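Local atomic coordinates of methylmalonyl-CoA carboxyltransferase 12S subunit (Propionibacterium freudenreichii, PDB entry 1ON3), a protein that catalyses transfer of the carboxyl group of methylmalonyl-CoA to the biotin of the 1.3S subunit, and forms the hexameric core of transcarboxylase. Residues V162-S165 and P169-A172; E121-A126 and F158-K163; K7-S10 and G14-E17; R66-R69 and G74-K77; K390-Y395 and R421-D426. All blocks are in the same frame, centred on the assembly; numbering follows the deposited sequence.

Contact 1 of 5, residues V162-S165 and P169-A172; sequences VKLS and PQIA
Gln170 NE2 donates a hydrogen bond to Asn161 O, in the last turn of helix 147-164, and on the way lies against Leu164 and Ser165. This bond ties the start of the strand to the end of the helix before it. Within the two segments the contact is pure packing. Leu164 CB sits 3.6 Å from Gln170 NE2, so the amide rests on the leucine at the nitrogen end. Gln170 OE1 lies by the same CB, with Leu164 CD2 at 4.0 Å from it. The two side chains meet at about a right angle. Gln170 reaches this far because its chain stays extended beyond CG, with CD anti to CA (chi2 178°). Ser165 N is 3.4 Å from Gln170 NE2. Both are donors, so they lie side by side without bonding. Ser165 has already left helical geometry, and its OG bonds to Asn520 N of a second subunit. The contact closes the second half of a beta-alpha-beta unit, strand 133-139, helix 147-164 and strand 170-175. Helix 113-129 packs against it through Met123 and Leu127. Phe133 of strand 133-139 bonds the strand on one flank, and Asp190, just before strand 191-195, on the other.

Contact 2 of 5, residues E121-A126 and F158-K163; sequences ETMEQA and FFANVK
Helices 121-126 and 158-163 run nearly parallel, 11° apart, with their axes 10.1 Å from each other at closest approach. They belong to helices 113-129 and 147-164 of the crotonase-like fold of the carboxyltransferase family, and Met123 faces Ala160 across the interface. Met123 does the apolar packing with its end. Its chain runs straight out to SD and then bends at the last torsion (chi3 66°), which lays CE over the backbone of the other helix. There Met123 CE is 3.5 Å from Ala160 CB. Met123 CE also lies 3.3 Å from Asn161 ND2. Asn161 OD1 bonds to Ser185 OG, on helix 184-188. One residue along from Met123, a salt bridge joins Glu124 to Lys163. Glu124 is bent at chi2 (-74°), which swings its carboxylate across to the lysine. The lysine chain is fully extended and meets the glutamate at about a right angle. At its backbone, Lys163 O accepts from Lys516 NZ of a second subunit. The ammonium group straddles both carboxylate oxygens. Lys163 NZ is 2.9 Å from Glu124 OE2, on the syn lone pair of that oxygen, and makes a weak bond of 3.2 Å to Glu124 OE1.

Contact 3 of 5, residues K7-S10 and G14-E17; sequences KLAS and GRVE
Arg15 carries its side chain out almost straight, extended from CG to NE (chi2 -175°), and this sets NE beside the backbone of Ala9. Leu8 has CG beside its own backbone N (chi1 -62°), which places one methyl over the guanidinium. The two side chains cross at a slant. Arg15 NE donates to Ala9 O at 2.7 Å. The donor lies nearly on the line of the carbonyl bond, although the oxygen is tilted 17° out of the guanidinium plane. Leu8 CD1 lies over one face of the same group, off-centre, and is 3.3 Å from Arg15 NH1. The contact joins the N-terminal arm to the start of helix 12-27, on which the arm folds back. Ala9 CB packs on the first turn of the helix, 3.6 Å from Gly14 C. Gln18 also holds the arm, bonding Lys7 O and Ala9 N, while Thr11 OG1 accepts from Gly14 N. Arg15 works in two directions. NE holds its own arm, and NH1 bonds to Pro432 O of a third subunit. Leu8 packs on Tyr478 of that subunit, and Arg15 on its Ile284.

Contact 4 of 5, residues R66-R69 and G74-K77; sequences RKHR and GMDK
The imidazole of His68 meets Met75 in two ways, with its edge toward the backbone and one face toward the side chain. At the edge, His68 NE2 donates to Met75 O over 2.6 Å. The bond is nearly straight, with an N-H...O angle of 169°, and the oxygen lies close to the ring plane. The donor is tilted 26° from the carbonyl plane of Met75. Over the face, Met75 CE makes a CH-pi contact 3.9 Å from the centroid of the His68 ring. Met75 CE is offset toward the rim, 3.5 Å from His68 CD2. The methyl gets there because Met75 is folded, bent at both chi2 and chi3. Both residues lie in the long loop between strands 60-62 and 85-92, and the pair joins two stretches of it that have no regular structure. The NE2 bond and the CH-pi contact together probably limit rotation of the ring. The side chain of Met75 is about 8 Å from bound methylmalonyl-CoA, and packs on Arg143, a residue of the pocket. Farther along, Arg69 forms salt bridges with Glu113 and Asp149 of a fourth subunit.

Contact 5 of 5, residues K390-Y395 and R421-D426; sequences KMLYAY and RDLGAD
Leu423 points its side chain at helix 390-395, and its CB and CG carry it toward the helix. The branch ending in CD2 does the touching. Leu423 CD2 is 3.6 Å from Leu392 CD2, methyl against methyl. Leu423 CD2 is also 3.8 Å from Leu392 O. On the Tyr395 side, Leu423 CD2 is 4.2 Å from Tyr395 CB. The methyl thus sits in the notch between two residues one turn apart on the helix. The two leucine side chains cross at a slant. Leu392 presents its methyl from the flank of the helix, with CG beside its own backbone N (chi1 -60°). Tyr395 gives only the base of its side chain to the contact, because the ring runs away and its OH bonds to Gln366. The carbonyl oxygens Tyr395 O and Leu423 O lie 3.7 Å apart. Lys402 NZ donates to each of them. The shared lysine probably eases the repulsion between the two oxygens. Gly424 turns the chain next, with a positive phi of 94°. Gly155 of a second subunit packs against Leu423, and Lys156 of that subunit makes a salt bridge with Asp422. Helix 384-397 comes between parallel strands 364-370 and 402-407, and Leu423 packs on it just before strand 427-430 joins the same sheet, a beta-alpha-beta layout of the crotonase-like fold.

In the fold
Along the chain the order is contact 3, contact 4, contact 2, then contact 1, which starts on the stretch where contact 2 ends, and last contact 5. Contacts 1 and 2 are neighbours, with centres about 7 Å apart, and share helix 147-164. Contact 4 lies about 24 Å from contact 2, centre to centre, but a salt bridge from Arg66 to Glu121 joins them. Contact 3 is at the far N-terminal end, about 65 Å from contact 5, centre to centre. Contact 1 reaches the N-terminal sheet, whereas contact 5 belongs to the C-terminal one. These two sheets have matching strand patterns, in line with the domain duplication. Contacts 1, 2 and 5 touch the second subunit and contacts 3 and 4 the third, so all five lie close to hexamer interfaces.

Contact 1 of 5, residues V162-S165 and P169-A172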
loop_
_atom_site.group_PDB
_atom_site.type_symbol
_atom_site.label_atom_id
_atom_site.label_comp_id
_atom_site.label_asym_id
_atom_site.label_seq_id
_atom_site.Cartn_x
_atom_site.Cartn_y
_atom_site.Cartn_z
ATOM N N VAL E 162 23.784 -8.536 0.334
ATOM C CA VAL E 162 23.070 -7.472 -0.353
ATOM C C VAL E 162 21.602 -7.469 0.066
ATOM O O VAL E 162 20.997 -6.413 0.240
ATOM C CB VAL E 162 23.197 -7.618 -1.896
ATOM C CG1 VAL E 162 22.358 -6.537 -2.608
ATOM C CG2 VAL E 162 24.675 -7.476 -2.304
ATOM N N LYS E 163 21.020 -8.651 0.233
ATOM C CA LYS E 163 19.622 -8.725 0.646
ATOM C C LYS E 163 19.446 -8.040 2.020
ATOM O O LYS E 163 18.507 -7.271 2.214
ATOM C CB LYS E 163 19.184 -10.193 0.718
ATOM C CG LYS E 163 17.713 -10.422 1.023
ATOM C CD LYS E 163 17.435 -11.932 1.026
ATOM C CE LYS E 163 15.964 -12.247 1.250
ATOM N NZ LYS E 163 15.743 -13.723 1.458
ATOM N N LEU E 164 20.363 -8.304 2.952
ATOM C CA LEU E 164 20.297 -7.708 4.293
ATOM C C LEU E 164 20.722 -6.237 4.322
ATOM O O LEU E 164 20.425 -5.513 5.272
ATOM C CB LEU E 164 21.190 -8.476 5.279
ATOM C CG LEU E 164 20.616 -9.683 6.044
ATOM C CD1 LEU E 164 20.214 -10.810 5.067
ATOM C CD2 LEU E 164 21.673 -10.193 7.028
ATOM N N SER E 165 21.427 -5.800 3.285
ATOM C CA SER E 165 21.933 -4.438 3.260
ATOM C C SER E 165 20.848 -3.378 3.486
ATOM O O SER E 165 19.858 -3.334 2.770
ATOM C CB SER E 165 22.679 -4.185 1.937
ATOM O OG SER E 165 23.448 -2.992 2.011
ATOM N N PRO E 169 21.771 -4.176 10.517
ATOM C CA PRO E 169 23.195 -3.826 10.464
ATOM C C PRO E 169 24.053 -5.075 10.331
ATOM O O PRO E 169 23.739 -6.103 10.931
ATOM C CB PRO E 169 23.439 -3.117 11.799
ATOM C CG PRO E 169 22.073 -2.693 12.251
ATOM C CD PRO E 169 21.210 -3.851 11.841
ATOM N N GLN E 170 25.128 -4.980 9.546
ATOM C CA GLN E 170 26.040 -6.102 9.335
ATOM C C GLN E 170 27.458 -5.645 9.644
ATOM O O GLN E 170 27.959 -4.697 9.033
ATOM C CB GLN E 170 25.980 -6.591 7.879
ATOM C CG GLN E 170 24.623 -7.051 7.400
ATOM C CD GLN E 170 24.663 -7.472 5.949
ATOM O OE1 GLN E 170 25.084 -8.585 5.634
ATOM N NE2 GLN E 170 24.248 -6.572 5.050
ATOM N N ILE E 171 28.083 -6.318 10.607
ATOM C CA ILE E 171 29.432 -6.005 11.062
ATOM C C ILE E 171 30.389 -7.176 10.799
ATOM O O ILE E 171 30.147 -8.306 11.222
ATOM C CB ILE E 171 29.416 -5.681 12.581
ATOM C CG1 ILE E 171 28.542 -4.445 12.821
ATOM C CG2 ILE E 171 30.834 -5.437 13.107
ATOM C CD1 ILE E 171 28.224 -4.171 14.307
ATOM N N ALA E 172 31.474 -6.897 10.093
ATOM C CA ALA E 172 32.449 -7.929 9.805
ATOM C C ALA E 172 33.693 -7.693 10.644
ATOM O O ALA E 172 34.153 -6.555 10.782
ATOM C CB ALA E 172 32.806 -7.903 8.336
#

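Contact 2 of 5, residues E121-A126 and F158-K163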
loop_
_atom_site.group_PDB
_atom_site.type_symbol
_atom_site.label_atom_id
_atom_site.label_comp_id
_atom_site.label_asym_id
_atom_site.label_seq_id
_atom_site.Cartn_x
_atom_site.Cartn_y
_atom_site.Cartn_z
ATOM N N GLU E 121 21.971 -19.154 6.185
ATOM C CA GLU E 121 20.770 -19.458 6.950
ATOM C C GLU E 121 20.711 -18.574 8.192
ATOM O O GLU E 121 19.641 -18.108 8.584
ATOM C CB GLU E 121 20.720 -20.959 7.281
ATOM C CG GLU E 121 19.902 -21.736 6.235
ATOM C CD GLU E 121 20.273 -23.208 6.115
ATOM O OE1 GLU E 121 20.697 -23.810 7.129
ATOM O OE2 GLU E 121 20.126 -23.763 4.999
ATOM N N THR E 122 21.865 -18.313 8.793
ATOM C CA THR E 122 21.917 -17.463 9.980
ATOM C C THR E 122 21.604 -16.024 9.598
ATOM O O THR E 122 20.952 -15.306 10.344
ATOM C CB THR E 122 23.300 -17.534 10.659
ATOM O OG1 THR E 122 23.575 -18.892 11.006
ATOM C CG2 THR E 122 23.320 -16.695 11.925
ATOM N N MET E 123 22.076 -15.602 8.431
ATOM C CA MET E 123 21.795 -14.250 7.948
ATOM C C MET E 123 20.294 -14.108 7.663
ATOM O O MET E 123 19.686 -13.064 7.955
ATOM C CB MET E 123 22.594 -13.994 6.662
ATOM C CG MET E 123 24.095 -13.896 6.899
ATOM S SD MET E 123 24.995 -13.825 5.350
ATOM C CE MET E 123 24.448 -12.223 4.688
ATOM N N GLU E 124 19.696 -15.145 7.074
ATOM C CA GLU E 124 18.260 -15.116 6.782
ATOM C C GLU E 124 17.476 -15.032 8.082
ATOM O O GLU E 124 16.406 -14.428 8.110
ATOM C CB GLU E 124 17.807 -16.365 6.006
ATOM C CG GLU E 124 18.373 -16.486 4.581
ATOM C CD GLU E 124 17.751 -15.528 3.561
ATOM O OE1 GLU E 124 18.187 -15.580 2.385
ATOM O OE2 GLU E 124 16.838 -14.733 3.908
ATOM N N GLN E 125 17.982 -15.656 9.144
ATOM C CA GLN E 125 17.299 -15.587 10.435
ATOM C C GLN E 125 17.416 -14.177 11.021
ATOM O O GLN E 125 16.486 -13.690 11.665
ATOM C CB GLN E 125 17.872 -16.604 11.427
ATOM C CG GLN E 125 17.850 -18.051 10.938
ATOM C CD GLN E 125 16.507 -18.477 10.374
ATOM O OE1 GLN E 125 15.517 -18.576 11.100
ATOM N NE2 GLN E 125 16.467 -18.733 9.066
ATOM N N ALA E 126 18.560 -13.526 10.830
ATOM C CA ALA E 126 18.713 -12.156 11.331
ATOM C C ALA E 126 17.704 -11.257 10.612
ATOM O O ALA E 126 17.086 -10.389 11.228
ATOM C CB ALA E 126 20.148 -11.630 11.082
ATOM N N PHE E 158 27.124 -13.662 -0.919
ATOM C CA PHE E 158 27.173 -12.273 -1.391
ATOM C C PHE E 158 25.759 -11.763 -1.630
ATOM O O PHE E 158 25.424 -10.635 -1.258
ATOM C CB PHE E 158 27.989 -12.144 -2.697
ATOM C CG PHE E 158 29.422 -12.615 -2.584
ATOM C CD1 PHE E 158 30.088 -12.605 -1.359
ATOM C CD2 PHE E 158 30.112 -13.050 -3.720
ATOM C CE1 PHE E 158 31.436 -13.026 -1.253
ATOM C CE2 PHE E 158 31.446 -13.467 -3.633
ATOM C CZ PHE E 158 32.111 -13.456 -2.396
ATOM N N PHE E 159 24.927 -12.593 -2.253
ATOM C CA PHE E 159 23.551 -12.200 -2.521
ATOM C C PHE E 159 22.820 -11.914 -1.208
ATOM O O PHE E 159 22.015 -10.991 -1.125
ATOM C CB PHE E 159 22.830 -13.301 -3.296
ATOM C CG PHE E 159 21.438 -12.925 -3.734
ATOM C CD1 PHE E 159 20.343 -13.168 -2.909
ATOM C CD2 PHE E 159 21.228 -12.329 -4.973
ATOM C CE1 PHE E 159 19.047 -12.822 -3.311
ATOM C CE2 PHE E 159 19.940 -11.974 -5.397
ATOM C CZ PHE E 159 18.844 -12.220 -4.566
ATOM N N ALA E 160 23.113 -12.711 -0.183
ATOM C CA ALA E 160 22.484 -12.541 1.126
ATOM C C ALA E 160 22.949 -11.236 1.793
ATOM O O ALA E 160 22.148 -10.537 2.424
ATOM C CB ALA E 160 22.803 -13.758 2.027
ATOM N N ASN E 161 24.232 -10.905 1.655
ATOM C CA ASN E 161 24.764 -9.664 2.242
ATOM C C ASN E 161 24.004 -8.488 1.645
ATOM O O ASN E 161 23.628 -7.553 2.361
ATOM C CB ASN E 161 26.261 -9.474 1.931
ATOM C CG ASN E 161 27.168 -10.336 2.788
ATOM O OD1 ASN E 161 28.021 -11.039 2.260
ATOM N ND2 ASN E 161 27.010 -10.263 4.117
ATOM N N VAL E 162 23.784 -8.536 0.334
ATOM C CA VAL E 162 23.070 -7.472 -0.353
ATOM C C VAL E 162 21.602 -7.469 0.066
ATOM O O VAL E 162 20.997 -6.413 0.240
ATOM C CB VAL E 162 23.197 -7.618 -1.896
ATOM C CG1 VAL E 162 22.358 -6.537 -2.608
ATOM C CG2 VAL E 162 24.675 -7.476 -2.304
ATOM N N LYS E 163 21.020 -8.651 0.233
ATOM C CA LYS E 163 19.622 -8.725 0.646
ATOM C C LYS E 163 19.446 -8.040 2.020
ATOM O O LYS E 163 18.507 -7.271 2.214
ATOM C CB LYS E 163 19.184 -10.193 0.718
ATOM C CG LYS E 163 17.713 -10.422 1.023
ATOM C CD LYS E 163 17.435 -11.932 1.026
ATOM C CE LYS E 163 15.964 -12.247 1.250
ATOM N NZ LYS E 163 15.743 -13.723 1.458
#

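Contact 3 of 5, residues K7-S10 and G14-E17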
loop_
_atom_site.group_PDB
_atom_site.type_symbol
_atom_site.label_atom_id
_atom_site.label_comp_id
_atom_site.label_asym_id
_atom_site.label_seq_id
_atom_site.Cartn_x
_atom_site.Cartn_y
_atom_site.Cartn_z
ATOM N N LYS E 7 26.825 -45.212 16.229
ATOM C CA LYS E 7 25.767 -46.071 16.754
ATOM C C LYS E 7 25.240 -45.476 18.059
ATOM O O LYS E 7 26.009 -45.134 18.954
ATOM C CB LYS E 7 26.302 -47.482 17.021
ATOM C CG LYS E 7 27.012 -48.112 15.840
ATOM C CD LYS E 7 26.091 -48.277 14.640
ATOM C CE LYS E 7 26.837 -48.880 13.451
ATOM N NZ LYS E 7 27.983 -48.038 12.994
ATOM N N LEU E 8 23.924 -45.361 18.162
ATOM C CA LEU E 8 23.300 -44.796 19.352
ATOM C C LEU E 8 23.363 -45.727 20.546
ATOM O O LEU E 8 23.241 -46.945 20.397
ATOM C CB LEU E 8 21.835 -44.480 19.073
ATOM C CG LEU E 8 21.510 -43.452 17.995
ATOM C CD1 LEU E 8 20.007 -43.362 17.846
ATOM C CD2 LEU E 8 22.101 -42.108 18.370
ATOM N N ALA E 9 23.519 -45.142 21.731
ATOM C CA ALA E 9 23.562 -45.913 22.963
ATOM C C ALA E 9 22.173 -46.513 23.178
ATOM O O ALA E 9 21.173 -45.975 22.701
ATOM C CB ALA E 9 23.943 -45.010 24.130
ATOM N N SER E 10 22.108 -47.618 23.915
ATOM C CA SER E 10 20.851 -48.314 24.152
ATOM C C SER E 10 19.836 -47.702 25.127
ATOM O O SER E 10 18.658 -48.057 25.075
ATOM C CB SER E 10 21.154 -49.743 24.597
ATOM O OG SER E 10 21.909 -49.716 25.790
ATOM N N GLY E 14 22.107 -43.117 28.458
ATOM C CA GLY E 14 23.316 -43.375 27.702
ATOM C C GLY E 14 23.405 -42.423 26.518
ATOM O O GLY E 14 24.475 -41.898 26.204
ATOM N N ARG E 15 22.273 -42.186 25.862
ATOM C CA ARG E 15 22.253 -41.301 24.702
ATOM C C ARG E 15 22.476 -39.846 25.076
ATOM O O ARG E 15 23.037 -39.088 24.286
ATOM C CB ARG E 15 20.939 -41.450 23.938
ATOM C CG ARG E 15 20.805 -42.785 23.232
ATOM C CD ARG E 15 19.543 -42.828 22.397
ATOM N NE ARG E 15 19.247 -44.175 21.924
ATOM C CZ ARG E 15 18.400 -44.447 20.939
ATOM N NH1 ARG E 15 17.766 -43.461 20.314
ATOM N NH2 ARG E 15 18.184 -45.705 20.576
ATOM N N VAL E 16 22.030 -39.445 26.266
ATOM C CA VAL E 16 22.242 -38.066 26.705
ATOM C C VAL E 16 23.735 -37.858 26.993
ATOM O O VAL E 16 24.295 -36.802 26.693
ATOM C CB VAL E 16 21.403 -37.739 27.970
ATOM C CG1 VAL E 16 21.860 -36.433 28.581
ATOM C CG2 VAL E 16 19.904 -37.640 27.589
ATOM N N GLU E 17 24.383 -38.867 27.570
ATOM C CA GLU E 17 25.812 -38.771 27.861
ATOM C C GLU E 17 26.598 -38.792 26.545
ATOM O O GLU E 17 27.559 -38.042 26.361
ATOM C CB GLU E 17 26.262 -39.940 28.749
ATOM C CG GLU E 17 25.797 -39.838 30.201
ATOM C CD GLU E 17 26.132 -41.082 31.016
ATOM O OE1 GLU E 17 25.911 -41.064 32.250
ATOM O OE2 GLU E 17 26.607 -42.078 30.423
#

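Contact 4 of 5, residues R66-R69 and G74-K77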
loop_
_atom_site.group_PDB
_atom_site.type_symbol
_atom_site.label_atom_id
_atom_site.label_comp_id
_atom_site.label_asym_id
_atom_site.label_seq_id
_atom_site.Cartn_x
_atom_site.Cartn_y
_atom_site.Cartn_z
ATOM N N ARG E 66 26.044 -30.092 12.043
ATOM C CA ARG E 66 25.902 -30.036 10.585
ATOM C C ARG E 66 27.186 -30.540 9.926
ATOM O O ARG E 66 28.282 -30.243 10.398
ATOM C CB ARG E 66 25.632 -28.595 10.141
ATOM C CG ARG E 66 25.320 -28.425 8.665
ATOM C CD ARG E 66 23.909 -28.861 8.330
ATOM N NE ARG E 66 23.546 -28.485 6.966
ATOM C CZ ARG E 66 22.883 -27.380 6.637
ATOM N NH1 ARG E 66 22.488 -26.519 7.570
ATOM N NH2 ARG E 66 22.628 -27.127 5.366
ATOM N N LYS E 67 27.056 -31.274 8.819
ATOM C CA LYS E 67 28.228 -31.826 8.146
ATOM C C LYS E 67 28.224 -31.626 6.649
ATOM O O LYS E 67 27.169 -31.635 6.018
ATOM C CB LYS E 67 28.331 -33.326 8.418
ATOM C CG LYS E 67 28.639 -33.686 9.850
ATOM C CD LYS E 67 28.767 -35.198 9.972
ATOM C CE LYS E 67 29.021 -35.633 11.407
ATOM N NZ LYS E 67 29.067 -37.123 11.490
ATOM N N HIS E 68 29.418 -31.473 6.083
ATOM C CA HIS E 68 29.575 -31.295 4.651
ATOM C C HIS E 68 29.099 -32.554 3.928
ATOM O O HIS E 68 29.135 -33.653 4.483
ATOM C CB HIS E 68 31.044 -31.037 4.296
ATOM C CG HIS E 68 31.936 -32.234 4.471
ATOM N ND1 HIS E 68 32.365 -32.671 5.707
ATOM C CD2 HIS E 68 32.483 -33.077 3.565
ATOM C CE1 HIS E 68 33.141 -33.729 5.553
ATOM N NE2 HIS E 68 33.229 -33.996 4.263
ATOM N N ARG E 69 28.662 -32.383 2.689
ATOM C CA ARG E 69 28.175 -33.488 1.884
ATOM C C ARG E 69 29.069 -33.740 0.666
ATOM O O ARG E 69 28.805 -34.647 -0.130
ATOM C CB ARG E 69 26.748 -33.198 1.418
ATOM C CG ARG E 69 25.758 -33.024 2.545
ATOM C CD ARG E 69 24.352 -32.843 2.008
ATOM N NE ARG E 69 23.914 -34.002 1.233
ATOM C CZ ARG E 69 22.800 -34.032 0.505
ATOM N NH1 ARG E 69 22.017 -32.964 0.457
ATOM N NH2 ARG E 69 22.477 -35.120 -0.185
ATOM N N GLY E 74 39.176 -36.315 -1.252
ATOM C CA GLY E 74 39.318 -36.588 0.164
ATOM C C GLY E 74 38.234 -36.071 1.083
ATOM O O GLY E 74 38.265 -36.345 2.280
ATOM N N MET E 75 37.266 -35.335 0.549
ATOM C CA MET E 75 36.220 -34.813 1.409
ATOM C C MET E 75 35.335 -35.918 1.959
ATOM O O MET E 75 34.714 -35.761 3.013
ATOM C CB MET E 75 35.391 -33.770 0.658
ATOM C CG MET E 75 36.174 -32.510 0.318
ATOM S SD MET E 75 36.975 -31.726 1.741
ATOM C CE MET E 75 35.535 -31.426 2.827
ATOM N N ASP E 76 35.297 -37.053 1.261
ATOM C CA ASP E 76 34.472 -38.183 1.688
ATOM C C ASP E 76 34.937 -38.787 3.004
ATOM O O ASP E 76 34.139 -39.351 3.756
ATOM C CB ASP E 76 34.446 -39.268 0.606
ATOM C CG ASP E 76 35.836 -39.758 0.216
ATOM O OD1 ASP E 76 35.909 -40.822 -0.434
ATOM O OD2 ASP E 76 36.846 -39.091 0.540
ATOM N N LYS E 77 36.224 -38.657 3.291
ATOM C CA LYS E 77 36.790 -39.197 4.521
ATOM C C LYS E 77 37.078 -38.104 5.548
ATOM O O LYS E 77 37.309 -38.392 6.721
ATOM C CB LYS E 77 38.087 -39.951 4.198
ATOM C CG LYS E 77 39.134 -39.099 3.461
ATOM C CD LYS E 77 39.721 -38.001 4.364
ATOM C CE LYS E 77 40.567 -36.993 3.601
ATOM N NZ LYS E 77 40.971 -35.849 4.474
#

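Contact 5 of 5, residues K390-Y395 and R421-D426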
loop_
_atom_site.group_PDB
_atom_site.type_symbol
_atom_site.label_atom_id
_atom_site.label_comp_id
_atom_site.label_asym_id
_atom_site.label_seq_id
_atom_site.Cartn_x
_atom_site.Cartn_y
_atom_site.Cartn_z
ATOM N N LYS E 390 29.138 11.784 -5.176
ATOM C CA LYS E 390 28.583 10.846 -4.210
ATOM C C LYS E 390 28.096 11.557 -2.956
ATOM O O LYS E 390 27.116 11.147 -2.359
ATOM C CB LYS E 390 29.621 9.802 -3.819
ATOM C CG LYS E 390 30.023 8.894 -4.969
ATOM C CD LYS E 390 31.097 7.896 -4.559
ATOM C CE LYS E 390 31.556 7.092 -5.791
ATOM N NZ LYS E 390 32.621 6.092 -5.451
ATOM N N MET E 391 28.791 12.610 -2.537
ATOM C CA MET E 391 28.355 13.345 -1.346
ATOM C C MET E 391 27.046 14.079 -1.632
ATOM O O MET E 391 26.119 14.057 -0.820
ATOM C CB MET E 391 29.428 14.348 -0.913
ATOM C CG MET E 391 30.654 13.687 -0.316
ATOM S SD MET E 391 31.911 14.867 0.193
ATOM C CE MET E 391 31.141 15.620 1.641
ATOM N N LEU E 392 26.977 14.750 -2.783
ATOM C CA LEU E 392 25.760 15.452 -3.160
ATOM C C LEU E 392 24.629 14.439 -3.276
ATOM O O LEU E 392 23.500 14.695 -2.856
ATOM C CB LEU E 392 25.952 16.157 -4.499
ATOM C CG LEU E 392 27.088 17.178 -4.474
ATOM C CD1 LEU E 392 27.463 17.575 -5.906
ATOM C CD2 LEU E 392 26.652 18.377 -3.635
ATOM N N TYR E 393 24.933 13.281 -3.851
ATOM C CA TYR E 393 23.913 12.262 -4.010
ATOM C C TYR E 393 23.418 11.753 -2.657
ATOM O O TYR E 393 22.208 11.759 -2.394
ATOM C CB TYR E 393 24.441 11.080 -4.818
ATOM C CG TYR E 393 23.349 10.099 -5.157
ATOM C CD1 TYR E 393 22.717 10.129 -6.392
ATOM C CD2 TYR E 393 22.901 9.179 -4.207
ATOM C CE1 TYR E 393 21.656 9.267 -6.685
ATOM C CE2 TYR E 393 21.843 8.323 -4.483
ATOM C CZ TYR E 393 21.227 8.371 -5.722
ATOM O OH TYR E 393 20.174 7.521 -5.979
ATOM N N ALA E 394 24.350 11.297 -1.819
ATOM C CA ALA E 394 23.998 10.748 -0.513
ATOM C C ALA E 394 23.184 11.714 0.336
ATOM O O ALA E 394 22.155 11.339 0.894
ATOM C CB ALA E 394 25.258 10.314 0.245
ATOM N N TYR E 395 23.632 12.960 0.447
ATOM C CA TYR E 395 22.872 13.922 1.241
ATOM C C TYR E 395 21.504 14.244 0.625
ATOM O O TYR E 395 20.497 14.279 1.338
ATOM C CB TYR E 395 23.684 15.206 1.433
ATOM C CG TYR E 395 24.659 15.134 2.585
ATOM C CD1 TYR E 395 26.015 15.355 2.384
ATOM C CD2 TYR E 395 24.215 14.867 3.882
ATOM C CE1 TYR E 395 26.913 15.316 3.440
ATOM C CE2 TYR E 395 25.112 14.828 4.953
ATOM C CZ TYR E 395 26.457 15.053 4.718
ATOM O OH TYR E 395 27.355 15.012 5.755
ATOM N N ARG E 421 21.123 24.046 3.054
ATOM C CA ARG E 421 19.662 23.994 3.000
ATOM C C ARG E 421 19.128 23.403 1.701
ATOM O O ARG E 421 18.128 22.682 1.689
ATOM C CB ARG E 421 19.084 25.401 3.158
ATOM C CG ARG E 421 17.592 25.471 2.948
ATOM C CD ARG E 421 16.878 25.503 4.271
ATOM N NE ARG E 421 17.273 26.688 5.023
ATOM C CZ ARG E 421 17.166 26.794 6.342
ATOM N NH1 ARG E 421 16.675 25.779 7.050
ATOM N NH2 ARG E 421 17.564 27.906 6.952
ATOM N N ASP E 422 19.789 23.735 0.599
ATOM C CA ASP E 422 19.355 23.266 -0.702
ATOM C C ASP E 422 19.442 21.756 -0.871
ATOM O O ASP E 422 18.716 21.190 -1.687
ATOM C CB ASP E 422 20.124 24.018 -1.786
ATOM C CG ASP E 422 19.874 25.526 -1.711
ATOM O OD1 ASP E 422 18.694 25.916 -1.811
ATOM O OD2 ASP E 422 20.839 26.306 -1.531
ATOM N N LEU E 423 20.319 21.095 -0.119
ATOM C CA LEU E 423 20.378 19.644 -0.213
ATOM C C LEU E 423 19.533 19.015 0.901
ATOM O O LEU E 423 19.707 17.852 1.271
ATOM C CB LEU E 423 21.819 19.127 -0.174
ATOM C CG LEU E 423 22.459 19.064 -1.573
ATOM C CD1 LEU E 423 22.814 20.474 -2.042
ATOM C CD2 LEU E 423 23.709 18.200 -1.538
ATOM N N GLY E 424 18.619 19.800 1.453
ATOM C CA GLY E 424 17.733 19.260 2.465
ATOM C C GLY E 424 18.090 19.401 3.927
ATOM O O GLY E 424 17.425 18.788 4.758
ATOM N N ALA E 425 19.123 20.174 4.261
ATOM C CA ALA E 425 19.458 20.367 5.668
ATOM C C ALA E 425 18.195 20.939 6.303
ATOM O O ALA E 425 17.593 21.877 5.768
ATOM C CB ALA E 425 20.619 21.358 5.833
ATOM N N ASP E 426 17.783 20.368 7.432
ATOM C CA ASP E 426 16.582 20.840 8.111
ATOM C C ASP E 426 16.846 22.097 8.934
ATOM O O ASP E 426 15.954 22.925 9.115
ATOM C CB ASP E 426 16.025 19.740 9.001
ATOM C CG ASP E 426 15.621 18.532 8.206
ATOM O OD1 ASP E 426 14.625 18.615 7.467
ATOM O OD2 ASP E 426 16.315 17.505 8.306
#